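Local coordinates for ABC transporter sugar binding protein (Xanthomonas axonopodis pv. citri, PDB 3UOR) that probably binds maltose or related sugars in the periplasm and hands them to an ABC transporter, as its MalE relatives do, at residues 164-169 against 223-228; 171-176 against 184-189; 210-215 against 418-423; 374-379 against 410-415. One frame throughout, in Å; residues are numbered along the deposited sequence.

Interaction 1 of 4, residues 164-169 against 223-228; sequences KTWAEM and FRKALG
Trp166, in the first turn of helix 166-180, carries the whole contact from its side, meeting Lys225 and Ala226 on helix 221-235. The segment leads up to it through the start of the helix. Lys164 gives its backbone N-H to the carboxylate of Glu168, with OE1 2.9 Å from N of Lys164 and met nearly in line with its C-O bond. Thr165 follows as N-cap: its OG1 accepts from N of Glu168 at 2.9 Å, while its own N donates back to the same OE1 of Glu168, from well above the carboxylate plane. Trp166 then sends its side chain out to the second helix, with CG beside the backbone N (chi1 -79°). The six-membered ring meets that helix obliquely, CZ3 of Trp166 lying 3.8 Å from NZ of Lys225 and CH2 4.1 Å from CA of Ala226. Lys225 runs extended until its last torsion, where a bend (chi4 -65°) brings the amino end in by the indole. At the other end of the indole, NE1 donates to Gln203, and Phe229 stacks on the ring, so the buried Trp166 is held by its polar atom and by aromatic packing alike. Farther on, Met169 N closes the first helical bond to Thr165 O. The reciprocal bonds between Thr165 and Glu168 make a capping box, which sets the helix start from which the tryptophan reaches across to its neighbour.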
# COMPACT_ATOMS: atom_id res chain seq x y z
N LYS A 164 20.13 2.38 5.76
CA LYS A 164 18.95 3.08 6.25
C LYS A 164 18.78 4.43 5.59
O LYS A 164 17.68 5.00 5.62
CB LYS A 164 19.00 3.28 7.77
CG LYS A 164 19.04 1.98 8.57
CD LYS A 164 18.97 2.26 10.07
CE LYS A 164 18.91 0.96 10.85
NZ LYS A 164 18.36 1.17 12.23
N THR A 165 19.87 4.96 5.03
CA THR A 165 19.78 6.20 4.28
C THR A 165 19.92 5.91 2.78
O THR A 165 20.51 4.91 2.38
CB THR A 165 20.87 7.18 4.67
OG1 THR A 165 22.11 6.73 4.11
CG2 THR A 165 21.01 7.23 6.20
N TRP A 166 19.40 6.82 1.97
CA TRP A 166 19.63 6.77 0.53
C TRP A 166 21.11 6.59 0.18
O TRP A 166 21.45 5.68 -0.60
CB TRP A 166 19.08 8.02 -0.13
CG TRP A 166 17.56 7.98 -0.32
CD1 TRP A 166 16.67 7.10 0.26
CD2 TRP A 166 16.77 8.87 -1.12
NE1 TRP A 166 15.39 7.39 -0.14
CE2 TRP A 166 15.42 8.47 -0.99
CE3 TRP A 166 17.08 9.97 -1.94
CZ2 TRP A 166 14.38 9.12 -1.66
CZ3 TRP A 166 16.05 10.62 -2.61
CH2 TRP A 166 14.72 10.19 -2.47
N ALA A 167 21.98 7.43 0.73
CA ALA A 167 23.41 7.34 0.38
C ALA A 167 24.01 5.99 0.77
O ALA A 167 24.77 5.40 -0.00
CB ALA A 167 24.21 8.47 1.01
N GLU A 168 23.68 5.50 1.96
CA GLU A 168 24.11 4.16 2.37
C GLU A 168 23.57 3.11 1.38
O GLU A 168 24.26 2.15 1.03
CB GLU A 168 23.61 3.85 3.79
CG GLU A 168 24.21 4.74 4.87
CD GLU A 168 23.53 4.59 6.23
OE1 GLU A 168 22.52 3.84 6.33
OE2 GLU A 168 24.03 5.21 7.19
N MET A 169 22.34 3.29 0.94
CA MET A 169 21.75 2.33 0.02
C MET A 169 22.55 2.31 -1.29
O MET A 169 22.83 1.24 -1.85
CB MET A 169 20.28 2.66 -0.25
CG MET A 169 19.54 1.50 -0.92
SD MET A 169 17.86 1.92 -1.36
CE MET A 169 17.44 0.44 -2.26
N PHE A 223 9.60 15.69 -5.78
CA PHE A 223 9.50 14.70 -6.85
C PHE A 223 10.77 14.64 -7.71
O PHE A 223 11.23 13.54 -8.07
CB PHE A 223 8.26 14.84 -7.73
CG PHE A 223 8.12 13.70 -8.70
CD1 PHE A 223 7.77 12.44 -8.24
CD2 PHE A 223 8.43 13.86 -10.04
CE1 PHE A 223 7.68 11.36 -9.10
CE2 PHE A 223 8.33 12.78 -10.93
CZ PHE A 223 7.97 11.53 -10.46
N ARG A 224 11.37 15.80 -7.98
CA ARG A 224 12.63 15.81 -8.72
C ARG A 224 13.72 15.02 -8.01
O ARG A 224 14.54 14.37 -8.66
CB ARG A 224 13.11 17.24 -8.96
CG ARG A 224 12.25 18.02 -9.95
CD ARG A 224 12.80 19.43 -10.06
NE ARG A 224 12.01 20.34 -10.90
CZ ARG A 224 12.26 20.56 -12.19
NH1 ARG A 224 13.24 19.90 -12.80
NH2 ARG A 224 11.53 21.43 -12.86
N LYS A 225 13.74 15.08 -6.68
CA LYS A 225 14.77 14.37 -5.91
C LYS A 225 14.48 12.86 -6.00
O LYS A 225 15.37 12.04 -6.25
CB LYS A 225 14.79 14.85 -4.45
CG LYS A 225 16.03 14.50 -3.64
CD LYS A 225 15.79 14.77 -2.14
CE LYS A 225 17.07 14.87 -1.29
NZ LYS A 225 17.86 13.61 -1.19
N ALA A 226 13.21 12.50 -5.87
CA ALA A 226 12.78 11.09 -5.94
C ALA A 226 13.01 10.49 -7.33
O ALA A 226 13.55 9.38 -7.48
CB ALA A 226 11.29 10.97 -5.53
N LEU A 227 12.60 11.23 -8.35
CA LEU A 227 12.91 10.84 -9.73
C LEU A 227 14.41 10.63 -9.92
O LEU A 227 14.86 9.65 -10.51
CB LEU A 227 12.40 11.88 -10.75
CG LEU A 227 12.64 11.50 -12.23
CD1 LEU A 227 11.95 10.14 -12.51
CD2 LEU A 227 12.08 12.59 -13.15
N GLY A 228 15.21 11.56 -9.41
CA GLY A 228 16.65 11.44 -9.54
C GLY A 228 17.21 10.17 -8.93
O GLY A 228 17.98 9.42 -9.57

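Interaction 2 of 4, residues 171-176 against 184-189; sequences QVMAAI and RYAILM
Met173 lays the first two carbons of its side chain over the methyl of Ala186, with CB of Met173 3.7 Å from CB of Ala186 and CG at much the same distance. The chain leaves the helix with CG beside the backbone N (chi1 -73°) and stays straight to the sulfur, which passes Ala186 and settles 3.8 Å from CG2 of Ile187. With CG1 of Ile187 trans to its N (chi1 -174°), the CG2 methyl is the branch left to meet the sulfur. One helical turn on, Ile176 meets the other part of Ala186 with its short branch, CG2 of Ile176 lying 4.0 Å from CA of Ala186. Ala186 thus fits between Met173 and Ile176, and its small side chain lets the backbones come close: CA of Met173 and CA of Ala186 are 5.3 Å apart. The backbone changes direction at Ala186, just before strand 187-188, which runs parallel to strand 259-264 in the mixed sheet. Trp238 and Phe261 take up backbone hydrogen bonds of Ala186. With hydrocarbon and thioether side chains making up the contact, the helix is held against the sheet edge by close, buried apolar packing rather than by directional bonds.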
# COMPACT_ATOMS: atom_id res chain seq x y z
N GLN A 171 25.76 3.10 -1.79
CA GLN A 171 27.04 2.43 -1.56
C GLN A 171 26.89 0.92 -1.46
O GLN A 171 27.68 0.18 -2.03
CB GLN A 171 27.71 2.98 -0.31
CG GLN A 171 28.10 4.42 -0.46
CD GLN A 171 29.16 4.58 -1.51
OE1 GLN A 171 30.14 3.83 -1.54
NE2 GLN A 171 28.98 5.55 -2.40
N VAL A 172 25.87 0.44 -0.74
CA VAL A 172 25.64 -1.01 -0.64
C VAL A 172 25.34 -1.59 -2.03
O VAL A 172 25.87 -2.63 -2.42
CB VAL A 172 24.48 -1.35 0.31
CG1 VAL A 172 24.12 -2.81 0.17
CG2 VAL A 172 24.84 -1.00 1.76
N MET A 173 24.48 -0.92 -2.78
CA MET A 173 24.15 -1.42 -4.12
C MET A 173 25.39 -1.44 -5.01
O MET A 173 25.58 -2.39 -5.77
CB MET A 173 23.00 -0.64 -4.77
CG MET A 173 21.63 -0.96 -4.12
SD MET A 173 20.27 -0.11 -4.95
CE MET A 173 20.66 1.62 -4.62
N ALA A 174 26.22 -0.42 -4.93
CA ALA A 174 27.42 -0.40 -5.77
C ALA A 174 28.32 -1.55 -5.33
O ALA A 174 28.96 -2.21 -6.15
CB ALA A 174 28.15 0.93 -5.65
N ALA A 175 28.34 -1.82 -4.02
CA ALA A 175 29.22 -2.87 -3.50
C ALA A 175 28.74 -4.25 -3.99
O ALA A 175 29.55 -5.11 -4.34
CB ALA A 175 29.29 -2.82 -1.96
N ILE A 176 27.43 -4.43 -4.07
CA ILE A 176 26.88 -5.69 -4.56
C ILE A 176 27.15 -5.84 -6.05
O ILE A 176 27.49 -6.92 -6.53
CB ILE A 176 25.35 -5.77 -4.29
CG1 ILE A 176 25.09 -5.82 -2.78
CG2 ILE A 176 24.74 -6.96 -4.98
CD1 ILE A 176 23.63 -5.85 -2.39
N ARG A 184 24.37 -9.34 -13.46
CA ARG A 184 23.52 -9.47 -12.29
C ARG A 184 23.38 -8.12 -11.60
O ARG A 184 24.14 -7.19 -11.87
CB ARG A 184 24.07 -10.52 -11.33
CG ARG A 184 24.19 -11.90 -11.96
CD ARG A 184 25.07 -12.83 -11.13
NE ARG A 184 24.60 -12.94 -9.76
CZ ARG A 184 25.33 -13.41 -8.75
NH1 ARG A 184 26.57 -13.81 -8.98
NH2 ARG A 184 24.83 -13.48 -7.52
N TYR A 185 22.39 -8.00 -10.72
CA TYR A 185 21.96 -6.69 -10.27
C TYR A 185 21.84 -6.60 -8.76
O TYR A 185 21.78 -7.61 -8.08
CB TYR A 185 20.65 -6.31 -10.95
CG TYR A 185 20.80 -6.20 -12.44
CD1 TYR A 185 21.12 -4.98 -13.03
CD2 TYR A 185 20.66 -7.31 -13.27
CE1 TYR A 185 21.28 -4.87 -14.41
CE2 TYR A 185 20.82 -7.21 -14.65
CZ TYR A 185 21.13 -5.99 -15.22
OH TYR A 185 21.30 -5.86 -16.58
N ALA A 186 21.80 -5.37 -8.25
CA ALA A 186 21.62 -5.17 -6.82
C ALA A 186 20.13 -5.28 -6.43
O ALA A 186 19.80 -5.90 -5.43
CB ALA A 186 22.20 -3.83 -6.39
N ILE A 187 19.24 -4.70 -7.23
CA ILE A 187 17.84 -4.59 -6.84
C ILE A 187 16.89 -4.71 -8.03
O ILE A 187 17.20 -4.23 -9.13
CB ILE A 187 17.56 -3.25 -6.13
CG1 ILE A 187 16.13 -3.19 -5.58
CG2 ILE A 187 17.78 -2.09 -7.09
CD1 ILE A 187 15.91 -1.97 -4.68
N LEU A 188 15.75 -5.35 -7.81
CA LEU A 188 14.70 -5.45 -8.81
C LEU A 188 13.51 -4.54 -8.47
O LEU A 188 12.89 -4.68 -7.41
CB LEU A 188 14.21 -6.90 -8.93
CG LEU A 188 12.96 -7.04 -9.80
CD1 LEU A 188 13.30 -6.70 -11.24
CD2 LEU A 188 12.36 -8.44 -9.71
N MET A 189 13.22 -3.61 -9.38
CA MET A 189 12.08 -2.71 -9.30
C MET A 189 11.48 -2.66 -10.71
O MET A 189 11.92 -1.87 -11.54
CB MET A 189 12.53 -1.29 -8.93
CG MET A 189 13.27 -1.16 -7.60
SD MET A 189 13.57 0.57 -7.14
CE MET A 189 14.73 1.06 -8.46

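Interaction 3 of 4, residues 210-215 against 418-423; sequences RDHDNY and WIFEQE
The imidazole of His212 and the phenyl ring of Phe420 meet obliquely, their centroids 4.7 Å apart and their planes inclined by 31°. Over one face of the His212 imidazole sits CZ of Phe420, displaced toward the rim, so that ND1 of His212 is 3.5 Å from CZ of Phe420. The phenyl ring in turn carries two groups over one of its faces, CB of His212 and the side-chain amide of Asn214, both displaced from its centre. The amide plane of Asn214 is tilted 61° from the ring, and the two side chains cross at about a right angle. Phe420 reaches them from helix 414-422 with CG anti to its backbone N (chi1 176°). A third flat group, the guanidinium of Arg210, has CB of Tyr215 over its centre, 3.6 Å above the plane.

His212 and Asn214 belong to the tight connection of a two-stranded hairpin, a type I' turn from Asp211 to Asn214, in which Asn214 N donates to Asp211 O. Asn214 and Tyr215 both face Arg210, a classic beta bulge; Arg210 and Tyr215 are joined by two backbone bonds, N of each to O of the other, which close the hairpin beneath the turn. A weak bond of 3.3 Å runs from ND1 of His212 to OD2 of Asp211, and may help to orient the imidazole. The backbone of the turn also meets the helix: His212 O accepts from Arg416, and Asn214 O from Arg417.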
# COMPACT_ATOMS: atom_id res chain seq x y z
N ARG A 210 -0.51 20.37 -5.52
CA ARG A 210 -0.43 21.67 -4.87
C ARG A 210 -1.70 22.46 -5.08
O ARG A 210 -2.54 22.10 -5.92
CB ARG A 210 0.75 22.48 -5.40
CG ARG A 210 0.65 22.75 -6.92
CD ARG A 210 1.90 23.41 -7.46
NE ARG A 210 1.81 23.55 -8.91
CZ ARG A 210 1.16 24.53 -9.52
NH1 ARG A 210 0.55 25.46 -8.79
NH2 ARG A 210 1.11 24.57 -10.85
N ASP A 211 -1.83 23.54 -4.32
CA ASP A 211 -2.91 24.51 -4.47
C ASP A 211 -4.28 23.84 -4.42
O ASP A 211 -4.99 23.77 -5.42
CB ASP A 211 -2.72 25.32 -5.75
CG ASP A 211 -3.75 26.44 -5.88
OD1 ASP A 211 -4.07 26.83 -7.03
OD2 ASP A 211 -4.24 26.92 -4.84
N HIS A 212 -4.63 23.35 -3.24
CA HIS A 212 -5.90 22.69 -2.99
C HIS A 212 -5.99 21.41 -3.79
O HIS A 212 -7.09 20.95 -4.13
CB HIS A 212 -7.08 23.62 -3.28
CG HIS A 212 -7.14 24.80 -2.38
ND1 HIS A 212 -6.72 26.06 -2.76
CD2 HIS A 212 -7.56 24.92 -1.09
CE1 HIS A 212 -6.89 26.90 -1.76
NE2 HIS A 212 -7.40 26.24 -0.74
N ASP A 213 -4.83 20.83 -4.05
CA ASP A 213 -4.72 19.60 -4.82
C ASP A 213 -5.37 19.76 -6.19
O ASP A 213 -5.88 18.80 -6.75
CB ASP A 213 -5.33 18.44 -4.05
CG ASP A 213 -4.48 18.01 -2.86
OD1 ASP A 213 -3.34 18.51 -2.72
OD2 ASP A 213 -4.94 17.17 -2.08
N ASN A 214 -5.34 20.99 -6.70
CA ASN A 214 -5.88 21.31 -8.01
C ASN A 214 -4.83 21.28 -9.10
O ASN A 214 -5.17 21.34 -10.27
CB ASN A 214 -6.56 22.69 -7.99
CG ASN A 214 -7.85 22.68 -7.19
OD1 ASN A 214 -8.47 21.63 -7.02
ND2 ASN A 214 -8.26 23.85 -6.71
N TYR A 215 -3.55 21.20 -8.74
CA TYR A 215 -2.49 21.15 -9.76
C TYR A 215 -1.48 20.10 -9.40
O TYR A 215 -1.30 19.78 -8.22
CB TYR A 215 -1.75 22.48 -9.84
CG TYR A 215 -2.54 23.63 -10.41
CD1 TYR A 215 -2.57 23.86 -11.78
CD2 TYR A 215 -3.24 24.51 -9.58
CE1 TYR A 215 -3.28 24.92 -12.31
CE2 TYR A 215 -3.95 25.56 -10.10
CZ TYR A 215 -3.97 25.77 -11.47
OH TYR A 215 -4.68 26.82 -11.99
N TRP A 418 -11.94 23.23 -11.83
CA TRP A 418 -13.00 24.08 -12.35
C TRP A 418 -14.15 24.21 -11.36
O TRP A 418 -14.68 25.29 -11.11
CB TRP A 418 -13.55 23.50 -13.65
CG TRP A 418 -14.81 24.14 -14.12
CD1 TRP A 418 -16.10 23.70 -13.91
CD2 TRP A 418 -14.92 25.34 -14.90
NE1 TRP A 418 -17.00 24.56 -14.53
CE2 TRP A 418 -16.30 25.57 -15.13
CE3 TRP A 418 -13.99 26.24 -15.42
CZ2 TRP A 418 -16.75 26.66 -15.85
CZ3 TRP A 418 -14.45 27.32 -16.13
CH2 TRP A 418 -15.82 27.52 -16.35
N ILE A 419 -14.56 23.07 -10.82
CA ILE A 419 -15.56 23.08 -9.77
C ILE A 419 -15.10 23.98 -8.61
O ILE A 419 -15.90 24.71 -8.04
CB ILE A 419 -15.83 21.67 -9.27
CG1 ILE A 419 -16.60 20.87 -10.33
CG2 ILE A 419 -16.59 21.71 -7.94
CD1 ILE A 419 -16.67 19.37 -10.03
N PHE A 420 -13.82 23.92 -8.26
CA PHE A 420 -13.28 24.74 -7.18
C PHE A 420 -13.39 26.23 -7.51
O PHE A 420 -13.76 27.04 -6.67
CB PHE A 420 -11.81 24.39 -6.93
CG PHE A 420 -11.14 25.26 -5.91
CD1 PHE A 420 -10.35 26.34 -6.30
CD2 PHE A 420 -11.28 25.00 -4.55
CE1 PHE A 420 -9.72 27.15 -5.36
CE2 PHE A 420 -10.65 25.81 -3.60
CZ PHE A 420 -9.87 26.88 -4.01
N GLU A 421 -13.06 26.59 -8.74
CA GLU A 421 -13.14 27.98 -9.18
C GLU A 421 -14.58 28.49 -9.25
O GLU A 421 -14.83 29.66 -9.04
CB GLU A 421 -12.48 28.15 -10.55
CG GLU A 421 -10.97 27.89 -10.59
CD GLU A 421 -10.43 27.81 -12.03
OE1 GLU A 421 -11.25 27.82 -12.98
OE2 GLU A 421 -9.19 27.73 -12.22
N GLN A 422 -15.52 27.60 -9.54
CA GLN A 422 -16.91 27.99 -9.78
C GLN A 422 -17.71 28.17 -8.50
O GLN A 422 -18.58 29.04 -8.42
CB GLN A 422 -17.61 26.97 -10.68
CG GLN A 422 -17.09 27.01 -12.09
CD GLN A 422 -17.23 28.39 -12.69
OE1 GLN A 422 -16.25 29.01 -13.11
NE2 GLN A 422 -18.46 28.89 -12.73
N GLU A 423 -17.43 27.33 -7.52
CA GLU A 423 -18.12 27.38 -6.24
C GLU A 423 -17.22 28.08 -5.23
O GLU A 423 -16.61 29.11 -5.54
CB GLU A 423 -18.45 25.97 -5.75
CG GLU A 423 -19.01 25.03 -6.83
CD GLU A 423 -20.38 25.44 -7.35
OE1 GLU A 423 -21.17 26.03 -6.57
OE2 GLU A 423 -20.69 25.18 -8.54

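Interaction 4 of 4, residues 374-379 against 410-415; sequences VLEWER and DEILAK
A mostly aliphatic contact with one water bridge joins the start of helix 377-394 to the junction of helices 398-412 and 414-422: Glu376 and Arg379 pack against Ile412 and Leu413. Glu376 lays its CB on CG2 of Ile412 at 3.5 Å. Its CG is modelled 3.3 Å from CD2 of Leu413, rather short for two carbons; the Leu413 side chain sets out away from Glu376 but brings its tip back. A bend in the Glu376 chain (chi2 -76°) turns the carboxylate aside, and there a water donates both its hydrogens, one to OE1 of Glu376 at 2.9 Å and one to O of Ile412 at 2.8 Å. Helices 377-394 and 398-412 are successive and antiparallel, a helical hairpin, so the beginning of one lies by the end of the other. Arg379, in the first turn of helix 377-394, is bent at chi3 and spreads one face of its guanidinium over the same CG2 of Ile412, which lies 3.8 Å above the centre of the plane. The two side chains run past each other in opposite directions. Ile380 of the first helix also touches both Ile412 and Leu413, and Leu209 of strand 209-210 packs on Leu413.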
# COMPACT_ATOMS: atom_id res chain seq x y z
N VAL A 374 -7.48 12.68 -3.63
CA VAL A 374 -8.32 13.06 -4.76
C VAL A 374 -8.78 11.83 -5.53
O VAL A 374 -8.06 10.85 -5.70
CB VAL A 374 -7.61 14.02 -5.71
CG1 VAL A 374 -7.25 15.29 -4.96
CG2 VAL A 374 -6.36 13.36 -6.31
N LEU A 375 -10.02 11.90 -5.96
CA LEU A 375 -10.66 10.90 -6.77
C LEU A 375 -9.77 10.49 -7.98
O LEU A 375 -9.70 9.32 -8.34
CB LEU A 375 -11.99 11.51 -7.22
CG LEU A 375 -12.96 10.83 -8.12
CD1 LEU A 375 -14.30 11.49 -7.85
CD2 LEU A 375 -12.50 11.05 -9.54
N GLU A 376 -9.06 11.44 -8.56
CA GLU A 376 -8.25 11.14 -9.75
C GLU A 376 -6.83 10.63 -9.47
O GLU A 376 -6.01 10.50 -10.39
CB GLU A 376 -8.27 12.31 -10.75
CG GLU A 376 -8.25 13.69 -10.15
CD GLU A 376 -9.59 14.15 -9.55
OE1 GLU A 376 -10.55 14.49 -10.27
OE2 GLU A 376 -9.66 14.22 -8.31
N TRP A 377 -6.56 10.29 -8.21
CA TRP A 377 -5.23 9.82 -7.83
C TRP A 377 -4.73 8.60 -8.63
O TRP A 377 -3.59 8.56 -9.05
CB TRP A 377 -5.11 9.53 -6.31
CG TRP A 377 -3.72 9.15 -5.99
CD1 TRP A 377 -3.25 7.91 -5.65
CD2 TRP A 377 -2.57 10.00 -6.08
NE1 TRP A 377 -1.89 7.95 -5.48
CE2 TRP A 377 -1.45 9.23 -5.75
CE3 TRP A 377 -2.39 11.36 -6.37
CZ2 TRP A 377 -0.16 9.76 -5.71
CZ3 TRP A 377 -1.14 11.88 -6.34
CH2 TRP A 377 -0.02 11.09 -6.01
N GLU A 378 -5.57 7.61 -8.86
CA GLU A 378 -5.10 6.45 -9.61
C GLU A 378 -4.67 6.80 -11.03
O GLU A 378 -3.65 6.31 -11.49
CB GLU A 378 -6.15 5.34 -9.64
CG GLU A 378 -6.14 4.49 -8.37
CD GLU A 378 -6.94 3.20 -8.51
OE1 GLU A 378 -8.18 3.28 -8.68
OE2 GLU A 378 -6.32 2.12 -8.46
N ARG A 379 -5.44 7.65 -11.72
CA ARG A 379 -5.04 8.12 -13.04
C ARG A 379 -3.69 8.84 -12.95
O ARG A 379 -2.79 8.62 -13.75
CB ARG A 379 -6.09 9.09 -13.60
CG ARG A 379 -7.39 8.42 -14.02
CD ARG A 379 -8.53 9.43 -14.16
NE ARG A 379 -8.46 10.20 -15.40
CZ ARG A 379 -9.08 11.36 -15.59
NH1 ARG A 379 -9.82 11.88 -14.61
NH2 ARG A 379 -8.97 12.00 -16.76
N ASP A 410 -2.35 18.29 -14.61
CA ASP A 410 -3.20 19.47 -14.68
C ASP A 410 -4.44 19.26 -15.54
O ASP A 410 -5.51 19.78 -15.21
CB ASP A 410 -2.38 20.68 -15.16
CG ASP A 410 -1.39 21.15 -14.10
OD1 ASP A 410 -1.43 20.61 -12.99
OD2 ASP A 410 -0.59 22.07 -14.37
N GLU A 411 -4.32 18.50 -16.63
CA GLU A 411 -5.50 18.12 -17.43
C GLU A 411 -6.41 17.18 -16.65
O GLU A 411 -7.63 17.38 -16.58
CB GLU A 411 -5.09 17.49 -18.77
CG GLU A 411 -4.20 18.40 -19.55
CD GLU A 411 -3.67 17.77 -20.82
OE1 GLU A 411 -3.75 16.53 -20.94
OE2 GLU A 411 -3.16 18.54 -21.68
N ILE A 412 -5.82 16.14 -16.06
CA ILE A 412 -6.61 15.21 -15.25
C ILE A 412 -7.41 15.95 -14.16
O ILE A 412 -8.59 15.65 -13.91
CB ILE A 412 -5.71 14.11 -14.65
CG1 ILE A 412 -5.20 13.19 -15.76
CG2 ILE A 412 -6.45 13.34 -13.58
CD1 ILE A 412 -4.05 12.33 -15.38
N LEU A 413 -6.80 16.96 -13.56
CA LEU A 413 -7.42 17.68 -12.45
C LEU A 413 -8.32 18.83 -12.91
O LEU A 413 -8.82 19.59 -12.09
CB LEU A 413 -6.35 18.23 -11.50
CG LEU A 413 -5.53 17.17 -10.74
CD1 LEU A 413 -4.34 17.78 -10.01
CD2 LEU A 413 -6.42 16.43 -9.76
N ALA A 414 -8.52 18.95 -14.22
CA ALA A 414 -9.23 20.11 -14.74
C ALA A 414 -10.64 20.23 -14.20
O ALA A 414 -11.09 21.33 -13.92
CB ALA A 414 -9.27 20.10 -16.29
N LYS A 415 -11.37 19.13 -14.12
CA LYS A 415 -12.76 19.21 -13.64
C LYS A 415 -12.79 19.61 -12.16
O LYS A 415 -13.52 20.52 -11.75
CB LYS A 415 -13.47 17.89 -13.83
CG LYS A 415 -14.90 17.89 -13.34
CD LYS A 415 -15.51 16.51 -13.57
CE LYS A 415 -16.97 16.47 -13.18
NZ LYS A 415 -17.61 15.18 -13.59
O HOH W 1 -10.74 16.56 -12.30

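The four contacts fall into two pairs. Interactions 1 and 2 share helix 166-180 and have centres 14 Å apart; CE of Met169 reaches CD1 of Ile187 at 3.7 Å. Interactions 3 and 4 share helix 414-422, their centres about 11 Å apart, and join where O of Asn214 meets CB of Leu413 at 3.5 Å. Between the pairs nothing touches: interactions 1 and 4 approach to about 8 Å between nearest atoms, while interactions 2 and 3, with centres about 42 Å apart, are the most distant. Helix 221-235 spans the gap, Phe223 and Leu227 packing on helices 377-394 and 398-412. None of the four contains a bound sugar.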